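Local coordinates for Lmo2184 protein (Listeria monocytogenes serovar 1/2a, PDB 5JOQ) that probably binds heme at the cell surface as the lipid-anchored substrate-binding protein of an ABC transporter for iron uptake, at residues 49-60 against 68-78; 124-132 against 143-151. All coordinates share one frame; numbering follows the deposited sequence.

Contact 1 of 2, residues 49-60 against 68-78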
# COMPACT_ATOMS: atom_id res chain seq x y z
N ASP A 49 18.26 17.93 -12.86
CA ASP A 49 17.89 19.33 -12.69
C ASP A 49 19.05 20.15 -12.11
O ASP A 49 19.31 21.27 -12.55
CB ASP A 49 16.65 19.43 -11.80
CG ASP A 49 16.25 20.88 -11.50
OD1 ASP A 49 16.03 21.65 -12.47
OD2 ASP A 49 16.16 21.24 -10.31
N LYS A 50 19.71 19.62 -11.08
CA LYS A 50 20.84 20.35 -10.48
C LYS A 50 22.00 20.46 -11.45
O LYS A 50 22.78 21.40 -11.35
CB LYS A 50 21.32 19.65 -9.20
CG LYS A 50 20.27 19.64 -8.06
CD LYS A 50 20.00 21.02 -7.50
CE LYS A 50 18.97 20.89 -6.32
NZ LYS A 50 18.25 22.16 -6.06
N LEU A 51 22.12 19.50 -12.39
CA LEU A 51 23.15 19.57 -13.41
C LEU A 51 22.75 20.41 -14.61
O LEU A 51 23.55 20.55 -15.55
CB LEU A 51 23.52 18.15 -13.88
CG LEU A 51 24.17 17.26 -12.80
CD1 LEU A 51 24.64 15.95 -13.41
CD2 LEU A 51 25.34 17.95 -12.05
N ASP A 52 21.54 20.96 -14.62
CA ASP A 52 21.07 21.83 -15.70
C ASP A 52 21.09 21.09 -17.04
O ASP A 52 21.54 21.62 -18.07
CB ASP A 52 21.92 23.10 -15.75
CG ASP A 52 21.35 24.17 -16.70
OD1 ASP A 52 20.16 24.10 -17.09
OD2 ASP A 52 22.11 25.11 -17.04
N LEU A 53 20.58 19.86 -17.04
CA LEU A 53 20.51 19.03 -18.24
C LEU A 53 19.06 18.86 -18.70
O LEU A 53 18.19 18.58 -17.88
CB LEU A 53 21.12 17.66 -17.96
CG LEU A 53 22.66 17.69 -17.92
CD1 LEU A 53 23.21 16.43 -17.28
CD2 LEU A 53 23.22 17.90 -19.35
N PRO A 54 18.79 19.00 -20.00
CA PRO A 54 17.45 18.68 -20.50
C PRO A 54 17.25 17.17 -20.55
O PRO A 54 18.20 16.38 -20.61
CB PRO A 54 17.43 19.30 -21.89
CG PRO A 54 18.84 19.32 -22.32
CD PRO A 54 19.69 19.45 -21.07
N LEU A 55 15.98 16.76 -20.49
CA LEU A 55 15.59 15.36 -20.56
C LEU A 55 14.57 15.16 -21.68
O LEU A 55 13.74 16.04 -21.94
CB LEU A 55 14.96 14.89 -19.24
CG LEU A 55 15.87 14.93 -18.02
CD1 LEU A 55 15.07 14.54 -16.79
CD2 LEU A 55 17.05 13.96 -18.19
N VAL A 56 14.64 14.00 -22.35
CA VAL A 56 13.55 13.57 -23.23
C VAL A 56 12.60 12.59 -22.54
O VAL A 56 11.47 12.41 -23.01
CB VAL A 56 14.07 12.97 -24.56
CG1 VAL A 56 14.91 14.01 -25.32
CG2 VAL A 56 14.87 11.69 -24.33
N GLY A 57 13.01 12.00 -21.43
CA GLY A 57 12.13 11.12 -20.72
C GLY A 57 12.25 11.23 -19.22
O GLY A 57 13.34 11.40 -18.69
N ILE A 58 11.12 11.09 -18.54
CA ILE A 58 11.07 11.11 -17.09
C ILE A 58 10.23 9.92 -16.62
O ILE A 58 9.48 9.36 -17.39
CB ILE A 58 10.47 12.39 -16.52
CG1 ILE A 58 9.12 12.71 -17.16
CG2 ILE A 58 11.45 13.55 -16.66
CD1 ILE A 58 8.35 13.77 -16.42
N PRO A 59 10.40 9.54 -15.30
CA PRO A 59 9.55 8.41 -14.88
C PRO A 59 8.11 8.83 -14.65
O PRO A 59 7.84 10.00 -14.48
CB PRO A 59 10.14 8.02 -13.53
CG PRO A 59 10.49 9.32 -12.94
CD PRO A 59 11.17 10.01 -14.07
N SER A 60 7.20 7.86 -14.63
CA SER A 60 5.81 8.13 -14.33
C SER A 60 5.76 7.97 -12.83
O SER A 60 6.09 6.93 -12.30
CB SER A 60 4.88 7.11 -14.98
OG SER A 60 5.07 7.04 -16.36
N ARG A 68 11.09 22.19 -14.43
CA ARG A 68 11.56 22.32 -15.80
C ARG A 68 11.14 21.13 -16.66
O ARG A 68 11.13 21.25 -17.89
CB ARG A 68 13.08 22.49 -15.83
CG ARG A 68 13.85 21.31 -15.34
CD ARG A 68 15.38 21.50 -15.59
NE ARG A 68 15.70 21.59 -17.03
CZ ARG A 68 16.83 22.11 -17.51
NH1 ARG A 68 17.75 22.60 -16.68
NH2 ARG A 68 17.04 22.15 -18.83
N TYR A 69 10.81 19.98 -16.08
CA TYR A 69 10.45 18.81 -16.86
C TYR A 69 8.94 18.60 -16.94
O TYR A 69 8.48 17.49 -17.26
CB TYR A 69 11.14 17.57 -16.28
CG TYR A 69 12.65 17.72 -16.11
CD1 TYR A 69 13.46 18.08 -17.19
CD2 TYR A 69 13.26 17.49 -14.88
CE1 TYR A 69 14.83 18.22 -17.05
CE2 TYR A 69 14.64 17.63 -14.72
CZ TYR A 69 15.42 17.98 -15.81
OH TYR A 69 16.77 18.09 -15.64
N ALA A 70 8.16 19.65 -16.66
CA ALA A 70 6.71 19.54 -16.63
C ALA A 70 6.14 18.89 -17.89
O ALA A 70 5.13 18.18 -17.83
CB ALA A 70 6.09 20.92 -16.45
N ASP A 71 6.75 19.14 -19.04
CA ASP A 71 6.19 18.70 -20.31
C ASP A 71 6.96 17.55 -20.93
O ASP A 71 6.74 17.21 -22.09
CB ASP A 71 6.11 19.89 -21.28
CG ASP A 71 5.12 20.96 -20.80
OD1 ASP A 71 4.02 20.60 -20.35
OD2 ASP A 71 5.46 22.15 -20.85
N VAL A 72 7.85 16.91 -20.16
CA VAL A 72 8.68 15.83 -20.68
C VAL A 72 7.88 14.54 -20.68
O VAL A 72 7.09 14.28 -19.77
CB VAL A 72 9.95 15.70 -19.83
CG1 VAL A 72 10.75 14.48 -20.23
CG2 VAL A 72 10.77 16.97 -19.97
N LYS A 73 8.10 13.70 -21.69
CA LYS A 73 7.33 12.46 -21.80
C LYS A 73 7.62 11.54 -20.61
O LYS A 73 8.77 11.33 -20.26
CB LYS A 73 7.67 11.74 -23.11
CG LYS A 73 6.95 10.39 -23.29
CD LYS A 73 5.50 10.59 -23.74
CE LYS A 73 4.74 9.27 -23.82
NZ LYS A 73 3.34 9.44 -24.31
N GLU A 74 6.57 10.96 -20.03
CA GLU A 74 6.74 9.97 -18.97
C GLU A 74 6.96 8.58 -19.56
O GLU A 74 6.35 8.22 -20.57
CB GLU A 74 5.52 9.96 -18.05
CG GLU A 74 5.26 11.29 -17.39
CD GLU A 74 4.06 11.23 -16.47
OE1 GLU A 74 3.12 10.47 -16.77
OE2 GLU A 74 4.07 11.94 -15.45
N THR A 75 7.83 7.80 -18.92
CA THR A 75 8.31 6.54 -19.47
C THR A 75 7.98 5.34 -18.59
O THR A 75 8.61 4.29 -18.74
CB THR A 75 9.82 6.61 -19.70
OG1 THR A 75 10.50 6.80 -18.44
CG2 THR A 75 10.18 7.77 -20.65
N GLY A 76 7.01 5.46 -17.69
CA GLY A 76 6.56 4.31 -16.94
C GLY A 76 7.24 4.16 -15.59
O GLY A 76 8.00 5.01 -15.14
N SER A 77 6.96 3.03 -14.95
CA SER A 77 7.40 2.82 -13.57
C SER A 77 8.92 2.75 -13.49
O SER A 77 9.55 2.06 -14.30
CB SER A 77 6.83 1.52 -13.01
OG SER A 77 7.47 1.21 -11.79
N PRO A 78 9.54 3.43 -12.51
CA PRO A 78 10.98 3.24 -12.29
C PRO A 78 11.38 1.79 -12.11
O PRO A 78 12.51 1.42 -12.45
CB PRO A 78 11.24 4.03 -11.00
CG PRO A 78 10.14 5.07 -10.99
CD PRO A 78 8.94 4.35 -11.54
O HOH W 1 13.05 22.87 -12.38
O HOH W 2 17.80 23.03 -14.14
O HOH W 3 19.53 23.27 -19.86
O HOH W 4 9.90 14.32 -23.90
O HOH W 5 5.78 11.58 -13.61

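Contact 2 of 2, residues 124-132 against 143-151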
# COMPACT_ATOMS: atom_id res chain seq x y z
N ALA A 124 28.52 8.32 -0.75
CA ALA A 124 29.78 8.46 -1.48
C ALA A 124 29.67 7.91 -2.90
O ALA A 124 30.21 8.51 -3.85
CB ALA A 124 30.91 7.76 -0.72
N SER A 125 29.02 6.75 -3.06
CA SER A 125 28.87 6.22 -4.41
C SER A 125 28.00 7.14 -5.25
O SER A 125 28.32 7.39 -6.41
CB SER A 125 28.28 4.80 -4.37
OG SER A 125 29.31 3.87 -3.95
N MET A 126 26.91 7.67 -4.67
CA MET A 126 26.09 8.64 -5.41
C MET A 126 26.93 9.85 -5.84
O MET A 126 26.79 10.34 -6.96
CB MET A 126 24.89 9.11 -4.54
CG MET A 126 24.00 10.11 -5.29
SD MET A 126 22.61 10.72 -4.29
CE MET A 126 23.50 11.67 -3.02
N GLN A 127 27.78 10.36 -4.94
CA GLN A 127 28.61 11.51 -5.30
C GLN A 127 29.59 11.18 -6.43
O GLN A 127 29.82 12.03 -7.31
CB GLN A 127 29.36 12.02 -4.08
CG GLN A 127 28.39 12.64 -3.04
CD GLN A 127 29.18 13.37 -1.98
OE1 GLN A 127 29.67 12.76 -1.04
NE2 GLN A 127 29.33 14.69 -2.14
N THR A 128 30.18 9.99 -6.44
CA THR A 128 31.02 9.62 -7.60
C THR A 128 30.19 9.57 -8.89
O THR A 128 30.66 9.98 -9.97
CB THR A 128 31.69 8.27 -7.34
OG1 THR A 128 32.59 8.40 -6.22
CG2 THR A 128 32.48 7.78 -8.60
N GLU A 129 28.95 9.07 -8.80
CA GLU A 129 28.09 9.04 -9.99
C GLU A 129 27.77 10.45 -10.46
O GLU A 129 27.74 10.71 -11.67
CB GLU A 129 26.80 8.26 -9.72
CG GLU A 129 27.03 6.78 -9.42
CD GLU A 129 27.54 5.93 -10.60
OE1 GLU A 129 27.83 6.46 -11.70
OE2 GLU A 129 27.68 4.71 -10.38
N ILE A 130 27.57 11.37 -9.52
CA ILE A 130 27.33 12.77 -9.87
C ILE A 130 28.54 13.35 -10.60
O ILE A 130 28.42 13.99 -11.66
CB ILE A 130 26.96 13.58 -8.61
CG1 ILE A 130 25.53 13.22 -8.15
CG2 ILE A 130 27.13 15.09 -8.86
CD1 ILE A 130 25.21 13.73 -6.66
N LYS A 131 29.74 13.10 -10.06
CA LYS A 131 30.96 13.52 -10.76
C LYS A 131 31.01 12.94 -12.18
O LYS A 131 31.35 13.64 -13.14
CB LYS A 131 32.18 13.06 -9.94
CG LYS A 131 33.55 13.27 -10.62
CD LYS A 131 34.72 12.75 -9.72
CE LYS A 131 36.16 12.95 -10.37
NZ LYS A 131 37.35 12.60 -9.42
N ASN A 132 30.71 11.65 -12.32
CA ASN A 132 30.84 11.00 -13.63
C ASN A 132 29.78 11.51 -14.63
O ASN A 132 30.06 11.64 -15.83
CB ASN A 132 30.78 9.48 -13.45
CG ASN A 132 32.03 8.92 -12.70
OD1 ASN A 132 33.03 9.61 -12.57
ND2 ASN A 132 31.96 7.70 -12.23
N ALA A 143 28.29 19.68 -11.40
CA ALA A 143 28.44 18.48 -10.56
C ALA A 143 29.33 18.76 -9.36
O ALA A 143 29.05 18.31 -8.23
CB ALA A 143 29.04 17.33 -11.36
N THR A 144 30.42 19.50 -9.61
CA THR A 144 31.36 19.89 -8.56
C THR A 144 30.68 20.73 -7.48
O THR A 144 30.88 20.51 -6.29
CB THR A 144 32.52 20.66 -9.21
OG1 THR A 144 33.14 19.82 -10.18
CG2 THR A 144 33.58 21.07 -8.21
N LYS A 145 29.90 21.73 -7.90
CA LYS A 145 29.12 22.53 -6.97
C LYS A 145 28.13 21.66 -6.17
O LYS A 145 27.99 21.81 -4.94
CB LYS A 145 28.37 23.60 -7.78
CG LYS A 145 27.34 24.38 -6.97
CD LYS A 145 27.99 25.11 -5.80
CE LYS A 145 27.05 26.16 -5.18
NZ LYS A 145 25.68 25.61 -4.92
N LEU A 146 27.41 20.78 -6.84
CA LEU A 146 26.45 19.95 -6.11
C LEU A 146 27.15 19.08 -5.09
O LEU A 146 26.71 18.98 -3.93
CB LEU A 146 25.66 19.08 -7.10
CG LEU A 146 24.65 18.06 -6.54
CD1 LEU A 146 23.61 18.77 -5.69
CD2 LEU A 146 23.97 17.31 -7.74
N ASN A 147 28.27 18.46 -5.48
CA ASN A 147 29.00 17.61 -4.54
C ASN A 147 29.59 18.41 -3.39
O ASN A 147 29.66 17.91 -2.27
CB ASN A 147 30.08 16.83 -5.30
CG ASN A 147 29.55 15.49 -5.81
OD1 ASN A 147 28.59 14.98 -5.25
ND2 ASN A 147 30.17 14.93 -6.86
N LYS A 148 30.05 19.64 -3.66
CA LYS A 148 30.56 20.50 -2.59
C LYS A 148 29.49 20.72 -1.53
O LYS A 148 29.75 20.66 -0.32
CB LYS A 148 30.99 21.84 -3.18
CG LYS A 148 31.65 22.76 -2.20
CD LYS A 148 32.00 24.07 -2.89
CE LYS A 148 32.45 25.13 -1.86
NZ LYS A 148 32.72 26.43 -2.55
N ASP A 149 28.26 21.03 -1.97
CA ASP A 149 27.15 21.27 -1.06
C ASP A 149 26.83 20.03 -0.23
O ASP A 149 26.66 20.11 0.98
CB ASP A 149 25.91 21.71 -1.85
CG ASP A 149 26.03 23.13 -2.41
OD1 ASP A 149 26.93 23.89 -1.96
OD2 ASP A 149 25.22 23.49 -3.30
N LEU A 150 26.69 18.88 -0.90
CA LEU A 150 26.45 17.63 -0.20
C LEU A 150 27.53 17.35 0.84
O LEU A 150 27.24 17.02 1.99
CB LEU A 150 26.39 16.47 -1.20
CG LEU A 150 25.17 16.46 -2.14
CD1 LEU A 150 25.34 15.39 -3.28
CD2 LEU A 150 23.89 16.21 -1.36
N THR A 151 28.80 17.43 0.42
CA THR A 151 29.89 17.14 1.33
C THR A 151 29.90 18.08 2.52
O THR A 151 30.22 17.67 3.64
CB THR A 151 31.21 17.22 0.57
OG1 THR A 151 31.27 16.12 -0.34
CG2 THR A 151 32.42 17.22 1.54

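Contact 1 of 2, residues 49-60 against 68-78
Y69 lies between L55 and the aliphatic part of R68, in the N-terminal lobe of a bilobal periplasmic-binding-protein fold whose lobes are bridged by the long helix 140-161. L55 CD1 sits over one ring face, 3.6 Å from the Y69 centroid, a CH-pi contact; R68 CG lies over the opposite face. At the ring edge Y69 OH donates to L53 O over 2.7 Å, almost in line with the C=O, which fixes the phenol where the chain leaves helix 42-50.

L53 O also lies over one face of the R68 guanidinium. R68 CG stands between its own backbone N and carbonyl carbon (chi1 65°), and a bend at chi3 brings NH1 to D52 OD1 at 2.9 Å, a salt bridge in the guanidinium plane that uses the anti lone pair of the carboxylate. D52, with positive phi, ends the helix in a Schellman motif, so the salt bridge reaches the residue that closes the helix; waters link the arginine to both D49 and D52.

Farther along, V72 CG1 packs against I58 CG2, and I58 CD1 rests near V72 O. Here the two segments run as short, weakly bonded parallel strands: I58 N donates to K73 O at 2.9 Å, while a water joins V56 O to K73 N. The G57 backbone bonds to A39 of strand 37-39, on which L55 also packs; T75 bonds on to D82, next to strand 80-81.

Past I58, S60 N donates to G76 O, and S60 OG accepts from G76 N at 2.8 Å. Back at I58, its O takes two donors from one residue: T75 N lies almost on the C=O line at 2.7 Å, its N-H bent (135°), and T75 OG1 stands above the carbonyl plane at 2.9 Å.

Contact 2 of 2, residues 124-132 against 143-151
The side chain of Q127 reaches across to N147 and T151. Its CB is 3.3 Å from N147 OD1, and CG touches the same oxygen while approaching L150 CD1. With CG beside the backbone N (chi1 -68°) and the chain extended beyond it, the amide runs past the N147 side chain in the opposite direction, their planes 75° apart. At the tip, NE2 donates to T151 OG1 at 3.0 Å, with the hydroxyl in the amide plane and the bond nearly straight, and also to N147 OD1 at 3.2 Å, from above that carbonyl plane.

Helices 123-136 and 140-161 form an antiparallel helical hairpin, the two short axes 9.0 Å apart at 162°, within a predicted coiled coil. N147 answers through ND2, which donates to Q127 O at 3.0 Å; the helical K131 N reaches this oxygen from the opposite face of its plane.

One turn on, I130 is a knob among A143, L146, N147 and L150. Its CD1 meets L150 CD1 tip to tip at 3.8 Å and L146 CD2 at 3.9 Å, while CG2 lies against A143 CB; I130 also touches I47 of helix 42-50.

Contact 1 and contact 2 follow each other along the chain, their centres about 20 Å apart, yet they meet at the end of helix 42-50. There L51 CD2 packs on A143 N at 3.5 Å and K50 CB on L146 CD2 at 3.8 Å, so the helix end that contact 1 leads away from rests on the second helix of contact 2. R139, just before that helix, also donates to D52 O. A143 and L146 thus face both I130 across the hairpin and residues of segment 49-60. No heme lies among the atoms of either contact, so neither can be placed relative to a binding site.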